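Local coordinates for Iron(III) ABC transporter, periplasmic iron-compound-binding protein (Vibrio cholerae, PDB 5GGY) that probably captures ferric siderophores such as Desferal (desferrioxamine) in the periplasm and delivers them to an ABC transporter for iron uptake, at residues A[31-36]-A[118-123]; A[72-77]-A[95-100]; A[165-170]-A[236-241]; A[217-222]-A[276-281]. All blocks are in the same frame, centred on the assembly; numbering follows the deposited sequence.

Interaction 1: A[31-36]-A[118-123]; sequences LELGIQ and SHFKTL
Leu33 and Phe120 mark the nearest approach of the two backbones, with their CA atoms 8.3 Å apart, so the gap is bridged by side chains. Residues 31-36 run off the end of helix 24-32, where Gly34, with a phi of 82°, closes the helix in a Schellman motif. Residues 118-123 belong wholly to helix 112-126. Leu33 does most of the touching, and its two methyls are divided between two partners. CD2 comes obliquely onto one corner of the Phe120 ring, 3.6 Å from CE1 and equally near CZ. CD1 reaches CB of Leu123 at 3.9 Å, those two side chains crossing at about a right angle. Phe120 meets Leu33 because its CG stands anti to the backbone N (chi1 -176°), which carries the ring off the helix toward 31-36. Glu32 contributes its CB, 3.9 Å from Phe120 CE1; beyond it the chain bends at chi2 and takes the carboxylate elsewhere, to a salt bridge with Lys136 and a hydrogen bond with Tyr266. Ala133 of helix 130-154 packs on both Leu33 and Phe120. The interface is therefore buried and apolar, carbon against carbon, and joins the end of one helix to the flank of another. The carboxylate of Glu32, though buried, has a cation and a hydroxyl beside it, which would favour its ionised form.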
loop_
_atom_site.group_PDB
_atom_site.type_symbol
_atom_site.label_atom_id
_atom_site.label_comp_id
_atom_site.label_asym_id
_atom_site.label_seq_id
_atom_site.Cartn_x
_atom_site.Cartn_y
_atom_site.Cartn_z
ATOM N N LEU A 31 16.789 -7.681 3.390
ATOM C CA LEU A 31 17.472 -6.712 4.240
ATOM C C LEU A 31 16.479 -5.764 4.900
ATOM O O LEU A 31 16.603 -5.454 6.086
ATOM C CB LEU A 31 18.504 -5.914 3.439
ATOM C CG LEU A 31 19.797 -6.634 3.054
ATOM C CD1 LEU A 31 20.723 -5.695 2.298
ATOM C CD2 LEU A 31 20.486 -7.199 4.285
ATOM N N GLU A 32 15.497 -5.309 4.125
ATOM C CA GLU A 32 14.476 -4.401 4.636
ATOM C C GLU A 32 13.604 -5.077 5.687
ATOM O O GLU A 32 13.025 -4.413 6.546
ATOM C CB GLU A 32 13.606 -3.875 3.493
ATOM C CG GLU A 32 14.353 -3.017 2.485
ATOM C CD GLU A 32 14.679 -1.630 3.010
ATOM O OE1 GLU A 32 15.397 -0.888 2.309
ATOM O OE2 GLU A 32 14.216 -1.276 4.117
ATOM N N LEU A 33 13.516 -6.400 5.613
ATOM C CA LEU A 33 12.744 -7.178 6.577
ATOM C C LEU A 33 13.551 -7.457 7.838
ATOM O O LEU A 33 13.033 -8.006 8.807
ATOM C CB LEU A 33 12.278 -8.496 5.956
ATOM C CG LEU A 33 11.178 -8.401 4.897
ATOM C CD1 LEU A 33 10.868 -9.774 4.323
ATOM C CD2 LEU A 33 9.931 -7.768 5.491
ATOM N N GLY A 34 14.821 -7.071 7.822
ATOM C CA GLY A 34 15.703 -7.318 8.947
ATOM C C GLY A 34 16.263 -8.726 8.923
ATOM O O GLY A 34 16.581 -9.295 9.964
ATOM N N ILE A 35 16.376 -9.288 7.726
ATOM C CA ILE A 35 16.938 -10.620 7.539
ATOM C C ILE A 35 18.295 -10.520 6.857
ATOM O O ILE A 35 18.372 -10.175 5.682
ATOM C CB ILE A 35 16.010 -11.521 6.689
ATOM C CG1 ILE A 35 14.631 -11.653 7.340
ATOM C CG2 ILE A 35 16.639 -12.889 6.482
ATOM C CD1 ILE A 35 14.584 -12.618 8.510
ATOM N N GLN A 36 19.363 -10.809 7.595
ATOM C CA GLN A 36 20.710 -10.764 7.032
ATOM C C GLN A 36 21.062 -12.078 6.342
ATOM O O GLN A 36 21.207 -13.111 6.999
ATOM C CB GLN A 36 21.749 -10.448 8.111
ATOM C CG GLN A 36 21.724 -9.018 8.613
ATOM C CD GLN A 36 22.956 -8.667 9.427
ATOM O OE1 GLN A 36 23.837 -9.501 9.638
ATOM N NE2 GLN A 36 23.024 -7.424 9.883
ATOM N N SER A 118 4.118 -7.432 -3.508
ATOM C CA SER A 118 3.540 -8.727 -3.180
ATOM C C SER A 118 4.608 -9.699 -2.687
ATOM O O SER A 118 4.389 -10.438 -1.727
ATOM C CB SER A 118 2.811 -9.312 -4.392
ATOM O OG SER A 118 2.176 -10.535 -4.052
ATOM N N HIS A 119 5.765 -9.688 -3.342
ATOM C CA HIS A 119 6.878 -10.542 -2.938
ATOM C C HIS A 119 7.391 -10.149 -1.557
ATOM O O HIS A 119 7.766 -11.006 -0.757
ATOM C CB HIS A 119 8.014 -10.476 -3.960
ATOM C CG HIS A 119 7.721 -11.202 -5.236
ATOM N ND1 HIS A 119 6.558 -11.913 -5.435
ATOM C CD2 HIS A 119 8.439 -11.328 -6.376
ATOM C CE1 HIS A 119 6.571 -12.447 -6.644
ATOM N NE2 HIS A 119 7.703 -12.107 -7.236
ATOM N N PHE A 120 7.407 -8.847 -1.291
ATOM C CA PHE A 120 7.850 -8.314 -0.010
ATOM C C PHE A 120 6.983 -8.846 1.122
ATOM O O PHE A 120 7.476 -9.153 2.209
ATOM C CB PHE A 120 7.817 -6.787 -0.046
ATOM C CG PHE A 120 8.346 -6.126 1.196
ATOM C CD1 PHE A 120 9.686 -6.219 1.537
ATOM C CD2 PHE A 120 7.505 -5.371 1.997
ATOM C CE1 PHE A 120 10.169 -5.591 2.669
ATOM C CE2 PHE A 120 7.980 -4.742 3.126
ATOM C CZ PHE A 120 9.311 -4.850 3.466
ATOM N N LYS A 121 5.689 -8.969 0.854
ATOM C CA LYS A 121 4.752 -9.481 1.844
ATOM C C LYS A 121 4.903 -10.981 2.068
ATOM O O LYS A 121 4.953 -11.440 3.206
ATOM C CB LYS A 121 3.322 -9.165 1.419
ATOM C CG LYS A 121 3.002 -7.693 1.375
ATOM C CD LYS A 121 1.636 -7.478 0.783
ATOM C CE LYS A 121 1.209 -6.036 0.908
ATOM N NZ LYS A 121 -0.094 -5.838 0.231
ATOM N N THR A 122 4.964 -11.736 0.974
ATOM C CA THR A 122 5.097 -13.189 1.041
ATOM C C THR A 122 6.374 -13.604 1.765
ATOM O O THR A 122 6.372 -14.551 2.551
ATOM C CB THR A 122 5.080 -13.821 -0.362
ATOM O OG1 THR A 122 6.093 -13.213 -1.168
ATOM C CG2 THR A 122 3.725 -13.621 -1.020
ATOM N N LEU A 123 7.463 -12.892 1.489
ATOM C CA LEU A 123 8.727 -13.147 2.162
ATOM C C LEU A 123 8.612 -12.849 3.654
ATOM O O LEU A 123 9.190 -13.551 4.484
ATOM C CB LEU A 123 9.850 -12.317 1.531
ATOM C CG LEU A 123 10.330 -12.758 0.149
ATOM C CD1 LEU A 123 11.308 -11.746 -0.425
ATOM C CD2 LEU A 123 10.972 -14.136 0.230
#

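Interaction 2: A[72-77]-A[95-100]; sequences KIAALK and GRIAPV
Ile97 lays its CG2 methyl over the backbone of Ala74, 3.7 Å from the CA of that residue and 3.9 Å from its CB. The CB of Ile97 points toward helix 70-75, and with chi1 at -56° CG2 lies anti to the backbone N, which places the branch against Ala74. The other branch, extended through chi2 at 178°, brings CD1 to a looser contact with Ile73 CG2 at 4.5 Å. One isoleucine thus straddles two consecutive residues of the helix, its short branch on Ala74 and its long one on Ile73. Because Ala74 has only a methyl, and Ile97 meets its CA as well, the chains come close here, the CA atoms of Ala74 and Ile97 lying 5.9 Å apart. The contact is made by carbon atoms, and just three residues share it; of these Ile73 is buried, while Ala74 and Ile97 remain partly exposed. Lys77 leaves the helical path with a positive phi of 51°, and its N bonds back to Ala74 O at 3.0 Å, turning the chain toward strand 80-83. That strand, helix 91-95 and strand 100-102 form a beta-alpha-beta unit with parallel strands, and Ile97 sits in the connection between the helix and the second strand. Beneath the contact, Ile73 and Ala98 both pack on Ile81 of strand 80-83. Ile73 also touches Leu22 and Ile62, so helix 70-75 lies against the middle strand of the three-stranded parallel sheet, with the loop after strand 60-61 beside it.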
loop_
_atom_site.group_PDB
_atom_site.type_symbol
_atom_site.label_atom_id
_atom_site.label_comp_id
_atom_site.label_asym_id
_atom_site.label_seq_id
_atom_site.Cartn_x
_atom_site.Cartn_y
_atom_site.Cartn_z
ATOM N N LYS A 72 30.372 -22.404 -3.432
ATOM C CA LYS A 72 30.417 -21.483 -2.304
ATOM C C LYS A 72 29.053 -21.401 -1.629
ATOM O O LYS A 72 28.963 -21.296 -0.407
ATOM C CB LYS A 72 30.872 -20.094 -2.753
ATOM C CG LYS A 72 31.265 -19.173 -1.615
ATOM C CD LYS A 72 31.938 -17.915 -2.140
ATOM C CE LYS A 72 32.474 -17.053 -1.012
ATOM N NZ LYS A 72 33.178 -15.852 -1.537
ATOM N N ILE A 73 27.994 -21.453 -2.433
ATOM C CA ILE A 73 26.633 -21.464 -1.911
ATOM C C ILE A 73 26.417 -22.684 -1.021
ATOM O O ILE A 73 25.888 -22.574 0.086
ATOM C CB ILE A 73 25.585 -21.463 -3.048
ATOM C CG1 ILE A 73 25.717 -20.197 -3.900
ATOM C CG2 ILE A 73 24.179 -21.570 -2.479
ATOM C CD1 ILE A 73 24.779 -20.157 -5.088
ATOM N N ALA A 74 26.844 -23.845 -1.508
ATOM C CA ALA A 74 26.727 -25.088 -0.753
ATOM C C ALA A 74 27.579 -25.050 0.512
ATOM O O ALA A 74 27.161 -25.528 1.566
ATOM C CB ALA A 74 27.121 -26.274 -1.621
ATOM N N ALA A 75 28.770 -24.468 0.400
ATOM C CA ALA A 75 29.692 -24.363 1.529
ATOM C C ALA A 75 29.125 -23.496 2.648
ATOM O O ALA A 75 29.495 -23.650 3.811
ATOM C CB ALA A 75 31.031 -23.807 1.067
ATOM N N LEU A 76 28.229 -22.581 2.290
ATOM C CA LEU A 76 27.608 -21.697 3.271
ATOM C C LEU A 76 26.495 -22.407 4.035
ATOM O O LEU A 76 26.025 -21.910 5.059
ATOM C CB LEU A 76 27.056 -20.441 2.592
ATOM C CG LEU A 76 28.082 -19.407 2.123
ATOM C CD1 LEU A 76 27.398 -18.249 1.412
ATOM C CD2 LEU A 76 28.896 -18.904 3.303
ATOM N N LYS A 77 26.086 -23.566 3.524
ATOM C CA LYS A 77 25.042 -24.386 4.137
ATOM C C LYS A 77 23.761 -23.613 4.449
ATOM O O LYS A 77 23.377 -23.494 5.614
ATOM C CB LYS A 77 25.572 -25.035 5.419
ATOM C CG LYS A 77 26.382 -26.293 5.174
ATOM C CD LYS A 77 27.389 -26.528 6.285
ATOM C CE LYS A 77 27.878 -27.966 6.285
ATOM N NZ LYS A 77 28.120 -28.470 4.907
ATOM N N GLY A 95 18.128 -26.411 -6.140
ATOM C CA GLY A 95 17.288 -27.212 -5.269
ATOM C C GLY A 95 18.015 -28.404 -4.671
ATOM O O GLY A 95 17.633 -28.904 -3.612
ATOM N N ARG A 96 19.063 -28.861 -5.351
ATOM C CA ARG A 96 19.861 -29.983 -4.866
ATOM C C ARG A 96 20.687 -29.580 -3.648
ATOM O O ARG A 96 21.104 -30.427 -2.859
ATOM C CB ARG A 96 20.778 -30.507 -5.971
ATOM C CG ARG A 96 20.047 -31.095 -7.167
ATOM C CD ARG A 96 21.029 -31.556 -8.233
ATOM N NE ARG A 96 20.368 -32.297 -9.304
ATOM C CZ ARG A 96 20.217 -33.617 -9.313
ATOM N NH1 ARG A 96 20.675 -34.347 -8.306
ATOM N NH2 ARG A 96 19.604 -34.209 -10.329
ATOM N N ILE A 97 20.920 -28.280 -3.505
ATOM C CA ILE A 97 21.699 -27.751 -2.392
ATOM C C ILE A 97 20.803 -27.440 -1.200
ATOM O O ILE A 97 21.071 -27.867 -0.077
ATOM C CB ILE A 97 22.459 -26.476 -2.800
ATOM C CG1 ILE A 97 23.352 -26.752 -4.010
ATOM C CG2 ILE A 97 23.277 -25.942 -1.633
ATOM C CD1 ILE A 97 24.110 -25.538 -4.505
ATOM N N ALA A 98 19.735 -26.693 -1.460
ATOM C CA ALA A 98 18.782 -26.309 -0.429
ATOM C C ALA A 98 17.450 -25.961 -1.086
ATOM O O ALA A 98 17.412 -25.678 -2.284
ATOM C CB ALA A 98 19.319 -25.130 0.384
ATOM N N PRO A 99 16.348 -26.006 -0.315
ATOM C CA PRO A 99 15.042 -25.597 -0.846
ATOM C C PRO A 99 15.083 -24.211 -1.482
ATOM O O PRO A 99 15.713 -23.306 -0.937
ATOM C CB PRO A 99 14.148 -25.607 0.394
ATOM C CG PRO A 99 14.739 -26.675 1.243
ATOM C CD PRO A 99 16.228 -26.576 1.040
ATOM N N VAL A 100 14.428 -24.057 -2.627
ATOM C CA VAL A 100 14.483 -22.806 -3.376
ATOM C C VAL A 100 13.140 -22.087 -3.419
ATOM O O VAL A 100 12.122 -22.669 -3.797
ATOM C CB VAL A 100 14.954 -23.042 -4.828
ATOM C CG1 VAL A 100 14.971 -21.731 -5.601
ATOM C CG2 VAL A 100 16.327 -23.688 -4.843
#

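Interaction 3: A[165-170]-A[236-241]; sequences LRFANP and VLWRAM
Phe167 points the CZ end of its ring at the six-membered ring of Trp238, with Phe167 CZ 3.6 Å from Trp238 CZ3 and 4.0 Å from CH2. The CB bonds of both residues point toward the other segment, but their rotamers differ. In Phe167 CG stands anti to the carbonyl carbon (chi1 -76°), sending the ring outward from strand 161-167 with CZ at its leading end. In Trp238 CG is anti to the backbone N instead (chi1 175°), and chi2 sets the indole across its CA-CB-CG bonds, with the six-membered ring leading and the NE1 end held back. Trp238 CZ3 lies at the edge of the phenylalanine ring, close to its plane. The centroid of the Phe167 ring is 5.7 Å from that of the six-membered ring of Trp238, and the planes are inclined at 59°, an oblique pairing. The side chains as wholes cross at about a right angle, and such a glancing approach confines the contact to a few carbon atoms. Both residues are buried all the same, because others close in around them. Phe167 stacks on Phe226 and makes an edge-to-face pair with Tyr222, while Val232 of helix 229-234 touches Phe167 and Trp238 alike. Around them, strand 161-167 runs between strands 172-176 and 219-223, turning at Ala168 and Asn169 in a classic beta bulge. Helix 236-239, which presents Trp238, is a short turn between helices 229-234 and 242-245, packed on the side of the sheet to which Phe167 points.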
loop_
_atom_site.group_PDB
_atom_site.type_symbol
_atom_site.label_atom_id
_atom_site.label_comp_id
_atom_site.label_asym_id
_atom_site.label_seq_id
_atom_site.Cartn_x
_atom_site.Cartn_y
_atom_site.Cartn_z
ATOM N N LEU A 165 14.640 7.441 -17.621
ATOM C CA LEU A 165 15.459 6.535 -18.419
ATOM C C LEU A 165 16.850 6.307 -17.842
ATOM O O LEU A 165 17.290 7.000 -16.933
ATOM C CB LEU A 165 15.571 7.044 -19.873
ATOM C CG LEU A 165 16.169 8.386 -20.328
ATOM C CD1 LEU A 165 15.462 9.586 -19.709
ATOM C CD2 LEU A 165 17.680 8.482 -20.114
ATOM N N ARG A 166 17.522 5.300 -18.387
ATOM C CA ARG A 166 18.953 5.109 -18.200
ATOM C C ARG A 166 19.615 5.121 -19.574
ATOM O O ARG A 166 18.978 4.813 -20.582
ATOM C CB ARG A 166 19.262 3.795 -17.476
ATOM C CG ARG A 166 18.805 3.734 -16.027
ATOM C CD ARG A 166 19.268 2.437 -15.375
ATOM N NE ARG A 166 18.658 2.222 -14.065
ATOM C CZ ARG A 166 19.236 2.533 -12.910
ATOM N NH1 ARG A 166 18.607 2.300 -11.765
ATOM N NH2 ARG A 166 20.447 3.073 -12.899
ATOM N N PHE A 167 20.892 5.478 -19.616
ATOM C CA PHE A 167 21.633 5.482 -20.869
ATOM C C PHE A 167 22.203 4.107 -21.191
ATOM O O PHE A 167 22.933 3.532 -20.392
ATOM C CB PHE A 167 22.771 6.506 -20.822
ATOM C CG PHE A 167 22.322 7.929 -20.977
ATOM C CD1 PHE A 167 22.004 8.443 -22.223
ATOM C CD2 PHE A 167 22.220 8.755 -19.877
ATOM C CE1 PHE A 167 21.588 9.757 -22.361
ATOM C CE2 PHE A 167 21.805 10.066 -20.013
ATOM C CZ PHE A 167 21.490 10.566 -21.255
ATOM N N ALA A 168 21.861 3.579 -22.361
ATOM C CA ALA A 168 22.477 2.351 -22.851
ATOM C C ALA A 168 23.886 2.682 -23.315
ATOM O O ALA A 168 24.840 1.946 -23.076
ATOM C CB ALA A 168 21.668 1.753 -23.977
ATOM N N ASN A 169 23.988 3.825 -23.975
ATOM C CA ASN A 169 25.248 4.390 -24.410
ATOM C C ASN A 169 24.969 5.855 -24.743
ATOM O O ASN A 169 23.833 6.298 -24.609
ATOM C CB ASN A 169 25.821 3.610 -25.600
ATOM C CG ASN A 169 24.912 3.617 -26.802
ATOM O OD1 ASN A 169 24.774 4.629 -27.489
ATOM N ND2 ASN A 169 24.311 2.469 -27.088
ATOM N N PRO A 170 25.993 6.621 -25.153
ATOM C CA PRO A 170 25.729 8.039 -25.426
ATOM C C PRO A 170 24.706 8.310 -26.532
ATOM O O PRO A 170 24.268 9.447 -26.647
ATOM C CB PRO A 170 27.106 8.564 -25.824
ATOM C CG PRO A 170 28.041 7.717 -25.058
ATOM C CD PRO A 170 27.440 6.349 -25.067
ATOM N N VAL A 236 26.259 17.273 -29.450
ATOM C CA VAL A 236 25.382 18.169 -30.191
ATOM C C VAL A 236 23.919 17.746 -30.091
ATOM O O VAL A 236 23.029 18.584 -29.940
ATOM C CB VAL A 236 25.790 18.230 -31.677
ATOM C CG1 VAL A 236 25.019 19.325 -32.394
ATOM C CG2 VAL A 236 27.288 18.458 -31.800
ATOM N N LEU A 237 23.679 16.439 -30.168
ATOM C CA LEU A 237 22.321 15.901 -30.129
ATOM C C LEU A 237 21.639 16.183 -28.793
ATOM O O LEU A 237 20.426 16.378 -28.734
ATOM C CB LEU A 237 22.337 14.394 -30.400
ATOM C CG LEU A 237 20.992 13.662 -30.414
ATOM C CD1 LEU A 237 20.070 14.250 -31.472
ATOM C CD2 LEU A 237 21.195 12.171 -30.641
ATOM N N TRP A 238 22.428 16.211 -27.726
ATOM C CA TRP A 238 21.904 16.436 -26.383
ATOM C C TRP A 238 21.738 17.920 -26.078
ATOM O O TRP A 238 20.735 18.327 -25.496
ATOM C CB TRP A 238 22.819 15.786 -25.346
ATOM C CG TRP A 238 22.431 16.050 -23.922
ATOM C CD1 TRP A 238 22.885 17.056 -23.123
ATOM C CD2 TRP A 238 21.518 15.287 -23.125
ATOM N NE1 TRP A 238 22.310 16.970 -21.879
ATOM C CE2 TRP A 238 21.468 15.891 -21.854
ATOM C CE3 TRP A 238 20.738 14.152 -23.364
ATOM C CZ2 TRP A 238 20.666 15.399 -20.826
ATOM C CZ3 TRP A 238 19.941 13.663 -22.340
ATOM C CH2 TRP A 238 19.911 14.288 -21.087
ATOM N N ARG A 239 22.718 18.726 -26.475
ATOM C CA ARG A 239 22.667 20.167 -26.235
ATOM C C ARG A 239 21.541 20.831 -27.022
ATOM O O ARG A 239 21.127 21.947 -26.707
ATOM C CB ARG A 239 24.005 20.826 -26.586
ATOM C CG ARG A 239 24.870 21.168 -25.381
ATOM C CD ARG A 239 25.928 22.198 -25.745
ATOM N NE ARG A 239 25.846 23.391 -24.906
ATOM C CZ ARG A 239 25.068 24.438 -25.167
ATOM N NH1 ARG A 239 24.299 24.443 -26.247
ATOM N NH2 ARG A 239 25.059 25.480 -24.347
ATOM N N ALA A 240 21.048 20.138 -28.046
ATOM C CA ALA A 240 19.982 20.664 -28.888
ATOM C C ALA A 240 18.621 20.088 -28.501
ATOM O O ALA A 240 17.654 20.205 -29.252
ATOM C CB ALA A 240 20.279 20.380 -30.353
ATOM N N MET A 241 18.554 19.466 -27.329
ATOM C CA MET A 241 17.299 18.920 -26.828
ATOM C C MET A 241 16.426 20.010 -26.220
ATOM O O MET A 241 16.932 20.905 -25.542
ATOM C CB MET A 241 17.564 17.828 -25.792
ATOM C CG MET A 241 18.109 16.541 -26.377
ATOM S SD MET A 241 16.905 15.722 -27.438
ATOM C CE MET A 241 17.877 14.343 -28.046
#

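Interaction 4: A[217-222]-A[276-281]; sequences QGYVLY and LAVAPQ
Tyr219 meets the turn after helix 262-276 through the rim of its ring and its hydroxyl oxygen. The apolar part of the contact is with Val278, whose CG2 rests 4.0 Å from both CE1 and CD1 of Tyr219. With a chi1 of -37°, that methyl occupies the crowded position between the backbone N and the carbonyl carbon, from where it faces the CD1-CE1 side of the ring. The polar atoms make close but unbonded contacts. Val278 O lies near the plane of the tyrosine ring at its edge, 3.6 Å from CE1, where the slightly positive ring hydrogens would suit a carbonyl oxygen. Tyr219 OH touches Pro280 CD at 3.3 Å, so the end of the side chain abuts the proline ring. In the backbone, Leu276 to Ala279 form a type II beta turn, with Val278 at a positive phi of 54°; this brings the chain back past the edge and hydroxyl end of Tyr219. An aromatic pair adds to this: Tyr219 is edge-to-face with Phe155, which also packs on Ala279 and Pro280 and so joins both segments. Tyr219 begins strand 219-223, hydrogen-bonded by its backbone to Ala161 and Val163 of the parallel neighbour, and helix 262-276 covers this face of the sheet. Such helix-flanked sheet packing is that of a lobe of a FhuD-type periplasmic binding protein, with the C-terminal loop beside the start of the strand.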
loop_
_atom_site.group_PDB
_atom_site.type_symbol
_atom_site.label_atom_id
_atom_site.label_comp_id
_atom_site.label_asym_id
_atom_site.label_seq_id
_atom_site.Cartn_x
_atom_site.Cartn_y
_atom_site.Cartn_z
ATOM N N GLN A 217 7.516 18.468 -23.938
ATOM C CA GLN A 217 6.782 18.604 -22.690
ATOM C C GLN A 217 7.626 18.291 -21.460
ATOM O O GLN A 217 7.865 17.130 -21.129
ATOM C CB GLN A 217 5.550 17.695 -22.721
ATOM C CG GLN A 217 5.832 16.299 -23.265
ATOM C CD GLN A 217 4.663 15.726 -24.037
ATOM O OE1 GLN A 217 3.519 15.778 -23.586
ATOM N NE2 GLN A 217 4.943 15.184 -25.216
ATOM N N GLY A 218 8.085 19.337 -20.786
ATOM C CA GLY A 218 8.642 19.187 -19.458
ATOM C C GLY A 218 9.994 18.515 -19.314
ATOM O O GLY A 218 10.961 18.872 -19.985
ATOM N N TYR A 219 10.043 17.516 -18.440
ATOM C CA TYR A 219 11.294 17.123 -17.801
ATOM C C TYR A 219 11.803 15.724 -18.149
ATOM O O TYR A 219 11.031 14.803 -18.416
ATOM C CB TYR A 219 11.136 17.245 -16.281
ATOM C CG TYR A 219 10.812 18.653 -15.820
ATOM C CD1 TYR A 219 11.786 19.455 -15.239
ATOM C CD2 TYR A 219 9.535 19.183 -15.972
ATOM C CE1 TYR A 219 11.499 20.743 -14.823
ATOM C CE2 TYR A 219 9.240 20.472 -15.562
ATOM C CZ TYR A 219 10.224 21.246 -14.987
ATOM O OH TYR A 219 9.933 22.527 -14.574
ATOM N N VAL A 220 13.127 15.592 -18.128
ATOM C CA VAL A 220 13.805 14.330 -18.392
ATOM C C VAL A 220 14.743 13.974 -17.244
ATOM O O VAL A 220 15.635 14.745 -16.894
ATOM C CB VAL A 220 14.608 14.389 -19.707
ATOM C CG1 VAL A 220 15.563 13.208 -19.809
ATOM C CG2 VAL A 220 13.667 14.438 -20.896
ATOM N N LEU A 221 14.531 12.802 -16.655
ATOM C CA LEU A 221 15.366 12.333 -15.553
ATOM C C LEU A 221 16.117 11.062 -15.938
ATOM O O LEU A 221 15.519 10.117 -16.452
ATOM C CB LEU A 221 14.513 12.081 -14.304
ATOM C CG LEU A 221 13.789 13.285 -13.695
ATOM C CD1 LEU A 221 12.935 12.857 -12.513
ATOM C CD2 LEU A 221 14.787 14.351 -13.277
ATOM N N TYR A 222 17.425 11.040 -15.691
ATOM C CA TYR A 222 18.220 9.846 -15.964
ATOM C C TYR A 222 18.965 9.374 -14.717
ATOM O O TYR A 222 19.536 10.176 -13.978
ATOM C CB TYR A 222 19.199 10.088 -17.120
ATOM C CG TYR A 222 20.233 11.169 -16.881
ATOM C CD1 TYR A 222 21.487 10.858 -16.366
ATOM C CD2 TYR A 222 19.963 12.496 -17.188
ATOM C CE1 TYR A 222 22.434 11.840 -16.153
ATOM C CE2 TYR A 222 20.905 13.486 -16.979
ATOM C CZ TYR A 222 22.139 13.153 -16.461
ATOM O OH TYR A 222 23.079 14.134 -16.250
ATOM N N LEU A 276 12.749 18.563 -7.734
ATOM C CA LEU A 276 12.615 19.795 -6.965
ATOM C C LEU A 276 13.716 20.769 -7.359
ATOM O O LEU A 276 13.499 21.978 -7.413
ATOM C CB LEU A 276 12.654 19.515 -5.462
ATOM C CG LEU A 276 11.365 18.949 -4.862
ATOM C CD1 LEU A 276 11.512 18.731 -3.364
ATOM C CD2 LEU A 276 10.188 19.864 -5.162
ATOM N N ALA A 277 14.904 20.239 -7.628
ATOM C CA ALA A 277 15.926 21.022 -8.300
ATOM C C ALA A 277 15.473 21.181 -9.745
ATOM O O ALA A 277 14.587 20.459 -10.186
ATOM C CB ALA A 277 17.284 20.350 -8.211
ATOM N N VAL A 278 16.063 22.136 -10.463
ATOM C CA VAL A 278 15.685 22.505 -11.838
ATOM C C VAL A 278 14.187 22.840 -11.983
ATOM O O VAL A 278 13.681 23.014 -13.092
ATOM C CB VAL A 278 16.103 21.398 -12.883
ATOM C CG1 VAL A 278 17.440 20.766 -12.502
ATOM C CG2 VAL A 278 15.026 20.322 -13.093
ATOM N N ALA A 279 13.495 22.977 -10.855
ATOM C CA ALA A 279 12.109 23.437 -10.847
ATOM C C ALA A 279 12.051 24.956 -11.011
ATOM O O ALA A 279 12.974 25.659 -10.597
ATOM C CB ALA A 279 11.417 23.013 -9.560
ATOM N N PRO A 280 10.964 25.468 -11.612
ATOM C CA PRO A 280 10.853 26.912 -11.849
ATOM C C PRO A 280 10.728 27.732 -10.567
ATOM O O PRO A 280 10.420 27.190 -9.506
ATOM C CB PRO A 280 9.575 27.030 -12.687
ATOM C CG PRO A 280 8.773 25.834 -12.312
ATOM C CD PRO A 280 9.784 24.741 -12.116
ATOM N N GLN A 281 10.966 29.034 -10.681
ATOM C CA GLN A 281 10.868 29.944 -9.545
ATOM C C GLN A 281 9.410 30.282 -9.244
ATOM O O GLN A 281 8.786 31.070 -9.954
ATOM C CB GLN A 281 11.663 31.225 -9.818
ATOM C CG GLN A 281 12.900 31.037 -10.696
ATOM C CD GLN A 281 14.059 30.367 -9.975
ATOM O OE1 GLN A 281 13.920 29.278 -9.416
ATOM N NE2 GLN A 281 15.216 31.018 -9.993
#

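Overall arrangement
From the N terminus, interaction 1 joins the end of helix 24-32 to helix 112-126 and closes a long loop. Interaction 2 is nested inside it, tying helix 70-75 to the connection before strand 100-102. The chain then crosses by way of helix 130-154 to the other side of the molecule. There interaction 3 closes strand 161-167 onto helix 236-239, and interaction 4 closes strand 219-223 onto the loop after helix 262-276, so the two loops cross. They meet in one sheet, where the two strands are neighbours, with Leu165 N 3.0 Å from Leu221 O. The centres of interactions 1 and 3 are about 37 Å apart, consistent with a two-lobed binding protein.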